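Local structure of beta-hexosaminidase Amuc_2018 (Akkermansia muciniphila, 6JEB) at residues E14-T19 against C81-D86; D130-R135 against N213-A218; L224-K229 against C267-E272; C351-P356 against V395-W400. The protein hydrolyses terminal non-reducing N-acetyl-D-hexosamine residues in beta-linked glycans, including N-acetylglucosamine from N-glycans and chitobiose. All coordinates share one frame; numbering follows the deposited sequence.

Contact 1: residues E14-T19 against C81-D86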
loop_
_atom_site.group_PDB
_atom_site.type_symbol
_atom_site.label_atom_id
_atom_site.label_comp_id
_atom_site.label_asym_id
_atom_site.label_seq_id
_atom_site.Cartn_x
_atom_site.Cartn_y
_atom_site.Cartn_z
ATOM N N GLU A 14 -11.594 25.114 -14.050
ATOM C CA GLU A 14 -12.331 26.176 -14.733
ATOM C C GLU A 14 -11.638 26.402 -16.074
ATOM O O GLU A 14 -10.580 27.031 -16.134
ATOM C CB GLU A 14 -12.339 27.456 -13.892
ATOM C CG GLU A 14 -13.025 28.640 -14.601
ATOM C CD GLU A 14 -12.957 29.978 -13.851
ATOM O OE1 GLU A 14 -12.437 30.039 -12.716
ATOM O OE2 GLU A 14 -13.437 30.988 -14.415
ATOM N N LEU A 15 -12.229 25.888 -17.146
ATOM C CA LEU A 15 -11.626 26.009 -18.465
ATOM C C LEU A 15 -11.942 27.366 -19.082
ATOM O O LEU A 15 -13.005 27.950 -18.847
ATOM C CB LEU A 15 -12.132 24.897 -19.381
ATOM C CG LEU A 15 -11.709 23.486 -18.960
ATOM C CD1 LEU A 15 -12.363 22.448 -19.866
ATOM C CD2 LEU A 15 -10.198 23.348 -18.995
ATOM N N ARG A 16 -11.004 27.864 -19.881
ATOM C CA ARG A 16 -11.121 29.147 -20.561
ATOM C C ARG A 16 -11.047 28.930 -22.068
ATOM O O ARG A 16 -10.684 27.852 -22.544
ATOM C CB ARG A 16 -10.040 30.121 -20.069
ATOM C CG ARG A 16 -10.225 30.503 -18.598
ATOM C CD ARG A 16 -9.055 31.265 -18.004
ATOM N NE ARG A 16 -9.428 31.868 -16.723
ATOM C CZ ARG A 16 -8.574 32.421 -15.866
ATOM N NH1 ARG A 16 -7.274 32.437 -16.137
ATOM N NH2 ARG A 16 -9.023 32.954 -14.733
ATOM N N GLN A 17 -11.403 29.973 -22.826
ATOM C CA GLN A 17 -11.545 29.839 -24.273
ATOM C C GLN A 17 -10.216 29.835 -25.018
ATOM O O GLN A 17 -10.149 29.301 -26.130
ATOM C CB GLN A 17 -12.445 30.946 -24.838
ATOM C CG GLN A 17 -11.801 32.328 -24.865
ATOM C CD GLN A 17 -12.576 33.331 -25.712
ATOM O OE1 GLN A 17 -12.909 33.065 -26.869
ATOM N NE2 GLN A 17 -12.863 34.492 -25.137
ATOM N N GLU A 18 -9.164 30.415 -24.446
ATOM C CA GLU A 18 -7.890 30.487 -25.141
ATOM C C GLU A 18 -7.227 29.114 -25.185
ATOM O O GLU A 18 -7.589 28.189 -24.450
ATOM C CB GLU A 18 -6.949 31.477 -24.447
ATOM C CG GLU A 18 -7.443 32.914 -24.410
ATOM C CD GLU A 18 -8.410 33.182 -23.269
ATOM O OE1 GLU A 18 -8.420 32.408 -22.284
ATOM O OE2 GLU A 18 -9.165 34.171 -23.358
ATOM N N THR A 19 -6.235 28.992 -26.062
ATOM C CA THR A 19 -5.471 27.769 -26.251
ATOM C C THR A 19 -4.024 28.025 -25.862
ATOM O O THR A 19 -3.493 29.113 -26.106
ATOM C CB THR A 19 -5.531 27.342 -27.724
ATOM O OG1 THR A 19 -6.895 27.107 -28.094
ATOM C CG2 THR A 19 -4.724 26.077 -27.957
ATOM N N CYS A 81 -6.681 26.680 -22.107
ATOM C CA CYS A 81 -6.283 27.445 -20.942
ATOM C C CYS A 81 -7.315 27.244 -19.835
ATOM O O CYS A 81 -8.423 26.752 -20.068
ATOM C CB CYS A 81 -6.164 28.922 -21.306
ATOM S SG CYS A 81 -4.761 29.248 -22.395
ATOM N N GLY A 82 -6.939 27.607 -18.617
ATOM C CA GLY A 82 -7.844 27.398 -17.505
ATOM C C GLY A 82 -7.135 27.533 -16.176
ATOM O O GLY A 82 -5.939 27.839 -16.104
ATOM N N VAL A 83 -7.911 27.305 -15.116
ATOM C CA VAL A 83 -7.420 27.344 -13.743
ATOM C C VAL A 83 -7.802 26.040 -13.064
ATOM O O VAL A 83 -8.976 25.649 -13.073
ATOM C CB VAL A 83 -8.006 28.534 -12.958
ATOM C CG1 VAL A 83 -7.402 28.605 -11.562
ATOM C CG2 VAL A 83 -7.768 29.827 -13.700
ATOM N N ILE A 84 -6.817 25.378 -12.471
ATOM C CA ILE A 84 -7.005 24.145 -11.722
ATOM C C ILE A 84 -6.730 24.473 -10.262
ATOM O O ILE A 84 -5.640 24.948 -9.926
ATOM C CB ILE A 84 -6.038 23.056 -12.214
ATOM C CG1 ILE A 84 -6.284 22.732 -13.693
ATOM C CG2 ILE A 84 -6.153 21.810 -11.339
ATOM C CD1 ILE A 84 -5.089 22.065 -14.369
ATOM N N THR A 85 -7.708 24.233 -9.391
ATOM C CA THR A 85 -7.527 24.422 -7.956
ATOM C C THR A 85 -7.789 23.075 -7.307
ATOM O O THR A 85 -8.870 22.507 -7.483
ATOM C CB THR A 85 -8.501 25.472 -7.418
ATOM O OG1 THR A 85 -8.427 26.647 -8.234
ATOM C CG2 THR A 85 -8.152 25.835 -5.975
ATOM N N ASP A 86 -6.806 22.554 -6.573
ATOM C CA ASP A 86 -6.813 21.128 -6.296
ATOM C C ASP A 86 -6.252 20.836 -4.913
ATOM O O ASP A 86 -5.278 21.461 -4.479
ATOM C CB ASP A 86 -5.961 20.433 -7.362
ATOM C CG ASP A 86 -6.340 18.984 -7.586
ATOM O OD1 ASP A 86 -7.361 18.512 -7.034
ATOM O OD2 ASP A 86 -5.591 18.321 -8.337
#

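Contact 2: residues D130-R135 against N213-A218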
loop_
_atom_site.group_PDB
_atom_site.type_symbol
_atom_site.label_atom_id
_atom_site.label_comp_id
_atom_site.label_asym_id
_atom_site.label_seq_id
_atom_site.Cartn_x
_atom_site.Cartn_y
_atom_site.Cartn_z
ATOM N N ASP A 130 6.678 -12.564 5.426
ATOM C CA ASP A 130 5.515 -13.443 5.362
ATOM C C ASP A 130 5.979 -14.893 5.479
ATOM O O ASP A 130 7.086 -15.167 5.961
ATOM C CB ASP A 130 4.680 -13.167 4.098
ATOM C CG ASP A 130 3.203 -13.448 4.322
ATOM O OD1 ASP A 130 2.832 -14.642 4.388
ATOM O OD2 ASP A 130 2.419 -12.478 4.475
ATOM N N ASN A 131 5.131 -15.822 5.026
ATOM C CA ASN A 131 5.453 -17.240 5.129
ATOM C C ASN A 131 6.518 -17.648 4.124
ATOM O O ASN A 131 7.271 -18.597 4.380
ATOM C CB ASN A 131 4.198 -18.064 4.868
ATOM C CG ASN A 131 3.153 -17.885 5.943
ATOM O OD1 ASN A 131 3.468 -17.873 7.138
ATOM N ND2 ASN A 131 1.897 -17.759 5.529
ATOM N N GLN A 132 6.577 -16.950 2.982
ATOM C CA GLN A 132 7.370 -17.336 1.821
ATOM C C GLN A 132 8.711 -16.620 1.751
ATOM O O GLN A 132 9.495 -16.886 0.831
ATOM C CB GLN A 132 6.577 -17.066 0.527
ATOM C CG GLN A 132 5.306 -17.896 0.367
ATOM C CD GLN A 132 4.119 -17.372 1.175
ATOM O OE1 GLN A 132 4.173 -16.291 1.757
ATOM N NE2 GLN A 132 3.042 -18.159 1.220
ATOM N N GLY A 133 8.994 -15.725 2.690
ATOM C CA GLY A 133 10.234 -14.981 2.656
ATOM C C GLY A 133 10.263 -13.844 3.653
ATOM O O GLY A 133 9.216 -13.387 4.132
ATOM N N TRP A 134 11.475 -13.387 3.962
ATOM C CA TRP A 134 11.725 -12.299 4.900
ATOM C C TRP A 134 12.786 -11.423 4.252
ATOM O O TRP A 134 13.868 -11.922 3.927
ATOM C CB TRP A 134 12.238 -12.871 6.233
ATOM C CG TRP A 134 12.541 -11.814 7.255
ATOM C CD1 TRP A 134 13.563 -10.904 7.214
ATOM C CD2 TRP A 134 11.793 -11.527 8.448
ATOM N NE1 TRP A 134 13.492 -10.068 8.308
ATOM C CE2 TRP A 134 12.424 -10.440 9.085
ATOM C CE3 TRP A 134 10.666 -12.104 9.051
ATOM C CZ2 TRP A 134 11.955 -9.897 10.286
ATOM C CZ3 TRP A 134 10.196 -11.555 10.244
ATOM C CH2 TRP A 134 10.847 -10.470 10.847
ATOM N N ARG A 135 12.492 -10.127 4.063
ATOM C CA ARG A 135 13.321 -9.263 3.224
ATOM C C ARG A 135 14.064 -8.155 3.970
ATOM O O ARG A 135 14.801 -7.388 3.322
ATOM C CB ARG A 135 12.488 -8.644 2.094
ATOM C CG ARG A 135 11.657 -9.648 1.304
ATOM C CD ARG A 135 12.523 -10.754 0.677
ATOM N NE ARG A 135 11.658 -11.715 0.007
ATOM C CZ ARG A 135 11.982 -12.982 -0.243
ATOM N NH1 ARG A 135 13.193 -13.443 0.064
ATOM N NH2 ARG A 135 11.088 -13.788 -0.807
ATOM N N ASN A 213 10.656 -25.442 6.872
ATOM C CA ASN A 213 11.253 -24.714 5.764
ATOM C C ASN A 213 10.416 -23.484 5.458
ATOM O O ASN A 213 9.247 -23.392 5.837
ATOM C CB ASN A 213 11.342 -25.595 4.514
ATOM C CG ASN A 213 12.222 -26.797 4.723
ATOM O OD1 ASN A 213 13.299 -26.693 5.304
ATOM N ND2 ASN A 213 11.760 -27.953 4.270
ATOM N N VAL A 214 11.033 -22.529 4.765
ATOM C CA VAL A 214 10.280 -21.385 4.273
ATOM C C VAL A 214 9.184 -21.893 3.339
ATOM O O VAL A 214 9.391 -22.825 2.551
ATOM C CB VAL A 214 11.231 -20.391 3.584
ATOM C CG1 VAL A 214 10.452 -19.207 2.993
ATOM C CG2 VAL A 214 12.295 -19.900 4.568
ATOM N N ARG A 215 7.997 -21.305 3.447
ATOM C CA ARG A 215 6.839 -21.838 2.742
ATOM C C ARG A 215 6.980 -21.627 1.239
ATOM O O ARG A 215 7.458 -20.580 0.784
ATOM C CB ARG A 215 5.563 -21.165 3.247
ATOM C CG ARG A 215 4.310 -22.002 3.029
ATOM C CD ARG A 215 3.083 -21.285 3.560
ATOM N NE ARG A 215 1.851 -22.032 3.333
ATOM C CZ ARG A 215 1.295 -22.858 4.218
ATOM N NH1 ARG A 215 1.877 -23.071 5.396
ATOM N NH2 ARG A 215 0.156 -23.480 3.919
ATOM N N THR A 216 6.557 -22.631 0.463
ATOM C CA THR A 216 6.628 -22.566 -0.990
ATOM C C THR A 216 5.256 -22.554 -1.635
ATOM O O THR A 216 5.160 -22.552 -2.868
ATOM C CB THR A 216 7.441 -23.741 -1.549
ATOM O OG1 THR A 216 6.747 -24.966 -1.278
ATOM C CG2 THR A 216 8.832 -23.777 -0.928
ATOM N N THR A 217 4.195 -22.551 -0.835
ATOM C CA THR A 217 2.825 -22.561 -1.316
ATOM C C THR A 217 2.063 -21.459 -0.597
ATOM O O THR A 217 2.571 -20.826 0.331
ATOM C CB THR A 217 2.168 -23.916 -1.033
ATOM O OG1 THR A 217 2.234 -24.193 0.377
ATOM C CG2 THR A 217 2.882 -25.022 -1.799
ATOM N N ALA A 218 0.835 -21.219 -1.048
ATOM C CA ALA A 218 -0.052 -20.298 -0.358
ATOM C C ALA A 218 -0.737 -21.031 0.792
ATOM O O ALA A 218 -0.228 -22.040 1.286
ATOM C CB ALA A 218 -1.070 -19.705 -1.336
#

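Contact 3: residues L224-K229 against C267-E272. With ZN (zinc ion), chain B.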
loop_
_atom_site.group_PDB
_atom_site.type_symbol
_atom_site.label_atom_id
_atom_site.label_comp_id
_atom_site.label_asym_id
_atom_site.label_seq_id
_atom_site.Cartn_x
_atom_site.Cartn_y
_atom_site.Cartn_z
ATOM N N LEU A 224 2.370 -19.019 15.343
ATOM C CA LEU A 224 2.438 -17.700 15.955
ATOM C C LEU A 224 3.673 -17.615 16.845
ATOM O O LEU A 224 4.001 -18.571 17.560
ATOM C CB LEU A 224 1.193 -17.424 16.813
ATOM C CG LEU A 224 -0.183 -17.597 16.161
ATOM C CD1 LEU A 224 -1.270 -17.042 17.063
ATOM C CD2 LEU A 224 -0.248 -16.925 14.796
ATOM N N VAL A 225 4.353 -16.463 16.818
ATOM C CA VAL A 225 5.411 -16.245 17.799
ATOM C C VAL A 225 4.819 -16.364 19.206
ATOM O O VAL A 225 3.646 -16.043 19.446
ATOM C CB VAL A 225 6.139 -14.904 17.609
ATOM C CG1 VAL A 225 6.983 -14.926 16.336
ATOM C CG2 VAL A 225 5.139 -13.732 17.603
ATOM N N CYS A 226 5.630 -16.859 20.141
ATOM C CA CYS A 226 5.161 -17.080 21.502
ATOM C C CYS A 226 5.447 -15.842 22.342
ATOM O O CYS A 226 6.622 -15.522 22.570
ATOM C CB CYS A 226 5.846 -18.293 22.110
ATOM S SG CYS A 226 5.266 -18.608 23.803
ATOM N N PRO A 227 4.429 -15.124 22.830
ATOM C CA PRO A 227 4.699 -13.912 23.623
ATOM C C PRO A 227 5.415 -14.179 24.933
ATOM O O PRO A 227 5.863 -13.217 25.570
ATOM C CB PRO A 227 3.298 -13.329 23.876
ATOM C CG PRO A 227 2.425 -13.937 22.819
ATOM C CD PRO A 227 2.990 -15.320 22.593
ATOM N N GLN A 228 5.525 -15.436 25.366
ATOM C CA GLN A 228 6.168 -15.713 26.645
ATOM C C GLN A 228 7.679 -15.810 26.544
ATOM O O GLN A 228 8.349 -15.913 27.579
ATOM C CB GLN A 228 5.633 -17.017 27.246
ATOM C CG GLN A 228 4.125 -17.220 27.082
ATOM C CD GLN A 228 3.309 -15.952 27.303
ATOM O OE1 GLN A 228 3.648 -15.098 28.133
ATOM N NE2 GLN A 228 2.219 -15.830 26.565
ATOM N N LYS A 229 8.238 -15.763 25.344
ATOM C CA LYS A 229 9.658 -16.029 25.169
ATOM C C LYS A 229 10.437 -14.725 25.119
ATOM O O LYS A 229 10.145 -13.869 24.266
ATOM C CB LYS A 229 9.881 -16.836 23.898
ATOM C CG LYS A 229 9.127 -18.158 23.937
ATOM C CD LYS A 229 9.864 -19.241 23.188
ATOM C CE LYS A 229 9.159 -20.572 23.315
ATOM N NZ LYS A 229 9.757 -21.599 22.409
ATOM N N CYS A 267 -0.339 -23.947 23.724
ATOM C CA CYS A 267 1.032 -23.755 24.184
ATOM C C CYS A 267 1.124 -23.879 25.703
ATOM O O CYS A 267 0.380 -23.198 26.424
ATOM C CB CYS A 267 1.519 -22.374 23.756
ATOM S SG CYS A 267 3.136 -21.929 24.445
ATOM N N PRO A 268 2.025 -24.716 26.230
ATOM C CA PRO A 268 2.126 -24.837 27.691
ATOM C C PRO A 268 2.601 -23.564 28.366
ATOM O O PRO A 268 2.234 -23.319 29.523
ATOM C CB PRO A 268 3.113 -26.001 27.888
ATOM C CG PRO A 268 3.908 -26.027 26.619
ATOM C CD PRO A 268 2.942 -25.633 25.533
ATOM N N LEU A 269 3.402 -22.741 27.679
ATOM C CA LEU A 269 3.811 -21.465 28.256
ATOM C C LEU A 269 2.665 -20.464 28.232
ATOM O O LEU A 269 2.404 -19.779 29.227
ATOM C CB LEU A 269 5.008 -20.896 27.493
ATOM C CG LEU A 269 6.262 -21.771 27.472
ATOM C CD1 LEU A 269 7.339 -21.078 26.645
ATOM C CD2 LEU A 269 6.756 -22.060 28.880
ATOM N N CYS A 270 1.976 -20.355 27.091
ATOM C CA CYS A 270 0.884 -19.390 26.986
ATOM C C CYS A 270 -0.283 -19.747 27.899
ATOM O O CYS A 270 -0.943 -18.844 28.430
ATOM C CB CYS A 270 0.416 -19.258 25.536
ATOM S SG CYS A 270 1.618 -18.449 24.440
ATOM N N ARG A 271 -0.554 -21.040 28.101
ATOM C CA ARG A 271 -1.642 -21.425 28.998
ATOM C C ARG A 271 -1.440 -20.849 30.392
ATOM O O ARG A 271 -2.362 -20.264 30.972
ATOM C CB ARG A 271 -1.763 -22.947 29.067
ATOM C CG ARG A 271 -2.467 -23.522 27.873
ATOM C CD ARG A 271 -2.455 -25.027 27.898
ATOM N NE ARG A 271 -3.376 -25.542 26.897
ATOM C CZ ARG A 271 -3.646 -26.827 26.707
ATOM N NH1 ARG A 271 -3.065 -27.753 27.462
ATOM N NH2 ARG A 271 -4.504 -27.178 25.761
ATOM N N GLU A 272 -0.237 -21.007 30.952
ATOM C CA GLU A 272 0.003 -20.503 32.301
ATOM C C GLU A 272 0.142 -18.989 32.327
ATOM O O GLU A 272 -0.220 -18.354 33.324
ATOM C CB GLU A 272 1.237 -21.159 32.917
ATOM C CG GLU A 272 0.956 -22.491 33.545
ATOM C CD GLU A 272 -0.099 -22.416 34.644
ATOM O OE1 GLU A 272 0.064 -21.640 35.612
ATOM O OE2 GLU A 272 -1.107 -23.130 34.531
HETATM ZN ZN ZN B . 3.290 -19.815 23.458
#

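Contact 4: residues C351-P356 against V395-W400. With ACM (acetamide), chain C.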
loop_
_atom_site.group_PDB
_atom_site.type_symbol
_atom_site.label_atom_id
_atom_site.label_comp_id
_atom_site.label_asym_id
_atom_site.label_seq_id
_atom_site.Cartn_x
_atom_site.Cartn_y
_atom_site.Cartn_z
ATOM N N CYS A 351 -9.923 -3.216 -3.841
ATOM C CA CYS A 351 -8.561 -2.722 -3.670
ATOM C C CYS A 351 -7.499 -3.796 -3.743
ATOM O O CYS A 351 -6.306 -3.458 -3.716
ATOM C CB CYS A 351 -8.409 -2.024 -2.310
ATOM S SG CYS A 351 -9.524 -0.639 -2.060
ATOM N N TYR A 352 -7.883 -5.068 -3.808
ATOM C CA TYR A 352 -6.919 -6.165 -3.843
ATOM C C TYR A 352 -6.523 -6.374 -5.299
ATOM O O TYR A 352 -7.224 -7.047 -6.061
ATOM C CB TYR A 352 -7.505 -7.408 -3.173
ATOM C CG TYR A 352 -7.175 -7.462 -1.697
ATOM C CD1 TYR A 352 -7.148 -6.295 -0.928
ATOM C CD2 TYR A 352 -6.881 -8.671 -1.066
ATOM C CE1 TYR A 352 -6.831 -6.328 0.423
ATOM C CE2 TYR A 352 -6.566 -8.715 0.286
ATOM C CZ TYR A 352 -6.534 -7.538 1.022
ATOM O OH TYR A 352 -6.195 -7.574 2.354
ATOM N N LEU A 353 -5.394 -5.782 -5.693
ATOM C CA LEU A 353 -5.016 -5.767 -7.099
ATOM C C LEU A 353 -4.291 -7.034 -7.530
ATOM O O LEU A 353 -3.913 -7.146 -8.704
ATOM C CB LEU A 353 -4.215 -4.505 -7.434
ATOM C CG LEU A 353 -4.954 -3.210 -7.062
ATOM C CD1 LEU A 353 -4.196 -1.978 -7.546
ATOM C CD2 LEU A 353 -6.410 -3.208 -7.584
ATOM N N ASP A 354 -4.101 -7.993 -6.621
ATOM C CA ASP A 354 -3.675 -9.316 -7.053
ATOM C C ASP A 354 -4.787 -10.063 -7.785
ATOM O O ASP A 354 -4.493 -10.999 -8.535
ATOM C CB ASP A 354 -3.133 -10.131 -5.866
ATOM C CG ASP A 354 -4.108 -10.211 -4.690
ATOM O OD1 ASP A 354 -4.788 -9.207 -4.384
ATOM O OD2 ASP A 354 -4.177 -11.287 -4.048
ATOM N N PHE A 355 -6.047 -9.662 -7.602
ATOM C CA PHE A 355 -7.150 -10.363 -8.249
ATOM C C PHE A 355 -7.140 -10.050 -9.746
ATOM O O PHE A 355 -6.700 -8.972 -10.156
ATOM C CB PHE A 355 -8.492 -9.922 -7.653
ATOM C CG PHE A 355 -8.695 -10.288 -6.187
ATOM C CD1 PHE A 355 -7.751 -11.021 -5.476
ATOM C CD2 PHE A 355 -9.845 -9.880 -5.528
ATOM C CE1 PHE A 355 -7.955 -11.348 -4.130
ATOM C CE2 PHE A 355 -10.059 -10.198 -4.187
ATOM C CZ PHE A 355 -9.112 -10.935 -3.489
ATOM N N PRO A 356 -7.603 -10.979 -10.589
ATOM C CA PRO A 356 -7.600 -10.719 -12.036
ATOM C C PRO A 356 -8.526 -9.561 -12.388
ATOM O O PRO A 356 -9.570 -9.362 -11.764
ATOM C CB PRO A 356 -8.100 -12.040 -12.638
ATOM C CG PRO A 356 -8.907 -12.678 -11.534
ATOM C CD PRO A 356 -8.184 -12.296 -10.260
ATOM N N VAL A 395 -7.356 5.575 1.380
ATOM C CA VAL A 395 -7.526 4.360 0.595
ATOM C C VAL A 395 -6.159 3.733 0.375
ATOM O O VAL A 395 -5.135 4.419 0.392
ATOM C CB VAL A 395 -8.221 4.679 -0.751
ATOM C CG1 VAL A 395 -7.286 5.457 -1.683
ATOM C CG2 VAL A 395 -8.748 3.419 -1.408
ATOM N N HIS A 396 -6.148 2.418 0.161
ATOM C CA HIS A 396 -4.892 1.674 0.124
ATOM C C HIS A 396 -5.119 0.404 -0.680
ATOM O O HIS A 396 -6.030 -0.368 -0.368
ATOM C CB HIS A 396 -4.512 1.323 1.566
ATOM C CG HIS A 396 -3.081 0.930 1.768
ATOM N ND1 HIS A 396 -2.062 1.856 1.875
ATOM C CD2 HIS A 396 -2.509 -0.285 1.961
ATOM C CE1 HIS A 396 -0.922 1.227 2.102
ATOM N NE2 HIS A 396 -1.165 -0.075 2.159
ATOM N N ALA A 397 -4.297 0.176 -1.700
ATOM C CA ALA A 397 -4.470 -0.989 -2.570
ATOM C C ALA A 397 -3.260 -1.908 -2.498
ATOM O O ALA A 397 -2.178 -1.542 -2.995
ATOM C CB ALA A 397 -4.706 -0.547 -4.013
ATOM N N PRO A 398 -3.386 -3.095 -1.910
ATOM C CA PRO A 398 -2.266 -4.049 -1.909
ATOM C C PRO A 398 -2.159 -4.801 -3.225
ATOM O O PRO A 398 -3.160 -5.237 -3.806
ATOM C CB PRO A 398 -2.629 -5.025 -0.778
ATOM C CG PRO A 398 -3.794 -4.399 -0.046
ATOM C CD PRO A 398 -4.485 -3.518 -1.028
ATOM N N VAL A 399 -0.916 -4.983 -3.678
ATOM C CA VAL A 399 -0.654 -5.827 -4.839
ATOM C C VAL A 399 0.051 -7.091 -4.355
ATOM O O VAL A 399 1.266 -7.259 -4.538
ATOM C CB VAL A 399 0.130 -5.092 -5.943
ATOM C CG1 VAL A 399 -0.048 -5.819 -7.277
ATOM C CG2 VAL A 399 -0.327 -3.632 -6.077
ATOM N N TRP A 400 -0.709 -7.982 -3.723
ATOM C CA TRP A 400 -0.135 -9.193 -3.149
ATOM C C TRP A 400 0.542 -10.011 -4.240
ATOM O O TRP A 400 0.054 -10.096 -5.369
ATOM C CB TRP A 400 -1.239 -10.024 -2.505
ATOM C CG TRP A 400 -1.949 -9.315 -1.387
ATOM C CD1 TRP A 400 -3.206 -8.769 -1.419
ATOM C CD2 TRP A 400 -1.445 -9.097 -0.067
ATOM N NE1 TRP A 400 -3.510 -8.218 -0.193
ATOM C CE2 TRP A 400 -2.450 -8.416 0.659
ATOM C CE3 TRP A 400 -0.243 -9.426 0.579
ATOM C CZ2 TRP A 400 -2.283 -8.034 1.986
ATOM C CZ3 TRP A 400 -0.079 -9.056 1.905
ATOM C CH2 TRP A 400 -1.098 -8.372 2.598
HETATM C C1 ACM C . -4.575 -9.933 4.126
HETATM O O ACM C . -5.164 -9.937 3.092
HETATM N N ACM C . -4.026 -11.164 4.599
HETATM C C2 ACM C . -4.381 -8.691 4.978
#

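Contact 1: residues E14-T19 against C81-D86
Strand residues E14-R16 and C81-D86 run antiparallel as neighbours, their axes 165° apart and 4.3 Å from each other at the closest point. E14 and V83 form a hydrogen-bonded pair. E14 N gives a nearly straight bond of 2.8 Å to V83 O, and V83 N returns one of 2.9 Å to E14 O. L15 faces G82 as the non-hydrogen-bonded pair. R16 N then bonds to C81 O at 2.8 Å. The chain turns a corner at Q17 and E18, yet the contact goes on beyond it: C81 N donates to E18 O at 2.9 Å. This pairing belongs to the mixed sheet of the non-catalytic family 20 domain 2, where strand 79-86 also pairs with strand 39-44 on its other edge. G82 has backbone angles that call for glycine, and its CA lies 3.1 Å from E14 O. On the face that carries V83, the extended chain of R16 passes over G82 and reaches the valine. The methyl CG2 of V83 sits over the centre of the guanidinium face, 3.5 Å from R16 CZ. T42 of strand 39-44 touches both of these side chains. The carboxylate of E14 turns instead to R12, with which it forms a salt bridge. At the corner, C81 SG lies beside the backbone N (chi1 -69°) and packs against E18 CB.

Contact 2: residues D130-R135 against N213-A218
T217 O receives the side-chain amide of Q132 through a bond of 2.9 Å from Q132 NE2. The oxygen lies in the plane of the amide, and the N-H points to it at 158°. R215 NE adds a weak bond to the same oxygen. The Q132 chain bends at chi2 (79°), which carries its amide back toward 213-218. Its other end, OE1, accepts from R101, a substrate-binding residue. The amide therefore joins the 213-218 loop to the substrate site. A second bond links the backbones, from R215 N to N131 O at 3.0 Å. Both segments are loops of the catalytic TIM-barrel domain, and 130-135 follows barrel strand 123-127. It carries D130 of the charge relay system, whose OD1 accepts from N131 N at 2.7 Å and also meets H193 and R101. N131 and R215 lie side by side, with N131 CB 3.7 Å from R215 CD. The extended arginine then grips A218 O side-on with NE and NH2, and the oxygen lies in the guanidinium plane. Its NH1 goes to Q195, whose backbone N also binds N131 OD1. V214 CG1 presses on the backbone of Q132, 3.3 Å from Q132 O.

Contact 3: residues L224-K229 against C267-E272
The side-chain amide of Q228 meets C270 at its edge: NE2 points straight at C270 SG, 3.4 Å away, with the sulfur in the amide plane and an N-H angle of 173°. A bend at chi2 (-41°) folds the amide back toward the sulfur. On the way, Q228 CG packs 3.8 Å from L269 CB. The ring of P227 is nearby, with its CD 3.9 Å from C270 SG. C270 SG is also a zinc ligand, so the amide N-H probably offsets part of the negative charge on the thiolate. The metal lies between the two segments. C226 SG binds it at 2.3 Å from the loop. C267 and C270 bind it from the start of helix 268-277, and C206 completes the set of four. Each sulfur in these segments has an N-H donor. Q228 N points at C226 SG within the type I turn C226-K229. C270 N points at C267 SG, 3.3 Å away, which caps the helix. In one of its two conformers, K229 crosses L269 at about a right angle, with K229 CE 3.8 Å from L269 CD1, and its NZ bonds to the backbone oxygens of F205 and E203. Four cysteines round one zinc, two of them in a CxxC pair at a helix start, make this a Cys4 zinc site, which ties the 224-229 loop to the start of helix 268-277 in the catalytic domain.

Contact 4: residues C351-P356 against V395-W400
Y352 reaches from its loop past P398 and W400 to the bound acetamide. Its CB rests over the centre of the F355 ring, within its own type I turn. CG starts the aromatic ring, 4.0 Å from W400 NE1. On one flank, CE1 packs 3.6 Å from P398 CG. On the other, CE2 comes to 3.1 Å from W400 NE1, which stands over one face of the tyrosine ring near its rim. The two ring planes are 57° apart. At the tip, the hydroxyl donates to the acetamide O at 2.7 Å. That oxygen lies at the edge of the tyrosine ring, near its plane. W400 CZ2 is also close to it, and D257 OD2 bonds to the acetamide as well. Y352, D354 and W400 are all substrate-binding residues. The D354 carboxylate lies alongside the indole, its OD1 3.4 Å from W400 CD1 at the ring edge. With chi1 at 54°, CG sits between the backbone N and the carbonyl carbon, and the carboxylate lies beside W400 CB. The backbones are joined by L353 N, which bonds to P398 O at 3.0 Å. L353 CD1 covers A397 CB at 3.8 Å. Strand 392-399 is the last strand of the TIM barrel and lies between strands 92-97 and 342-345. Helix 417-426 packs against C351, V395 and A397, and helix 407-414 against V399, while the indole touches M96 of strand 92-97.

Contact 4 is the buried one, its centre about 8 Å from the centre of the chain. Contacts 1, 2 and 3 are only partly buried and lie farther out. Contact 1 alone belongs to the smaller domain, across the chain's centre from contacts 2 and 3. It is held mostly by strand-to-strand backbone bonds. In the other three, in the catalytic barrel domain, side chains do more of the work: amide and guanidinium groups in contact 2, zinc thiolates in contact 3, aromatic rings in contact 4. Contacts 2 and 4 flank the substrate site, with nearest atoms about 5 Å apart, and R101 touches both. Segments 213-218 and 224-229 share the loop between helices 195-200 and 230-246.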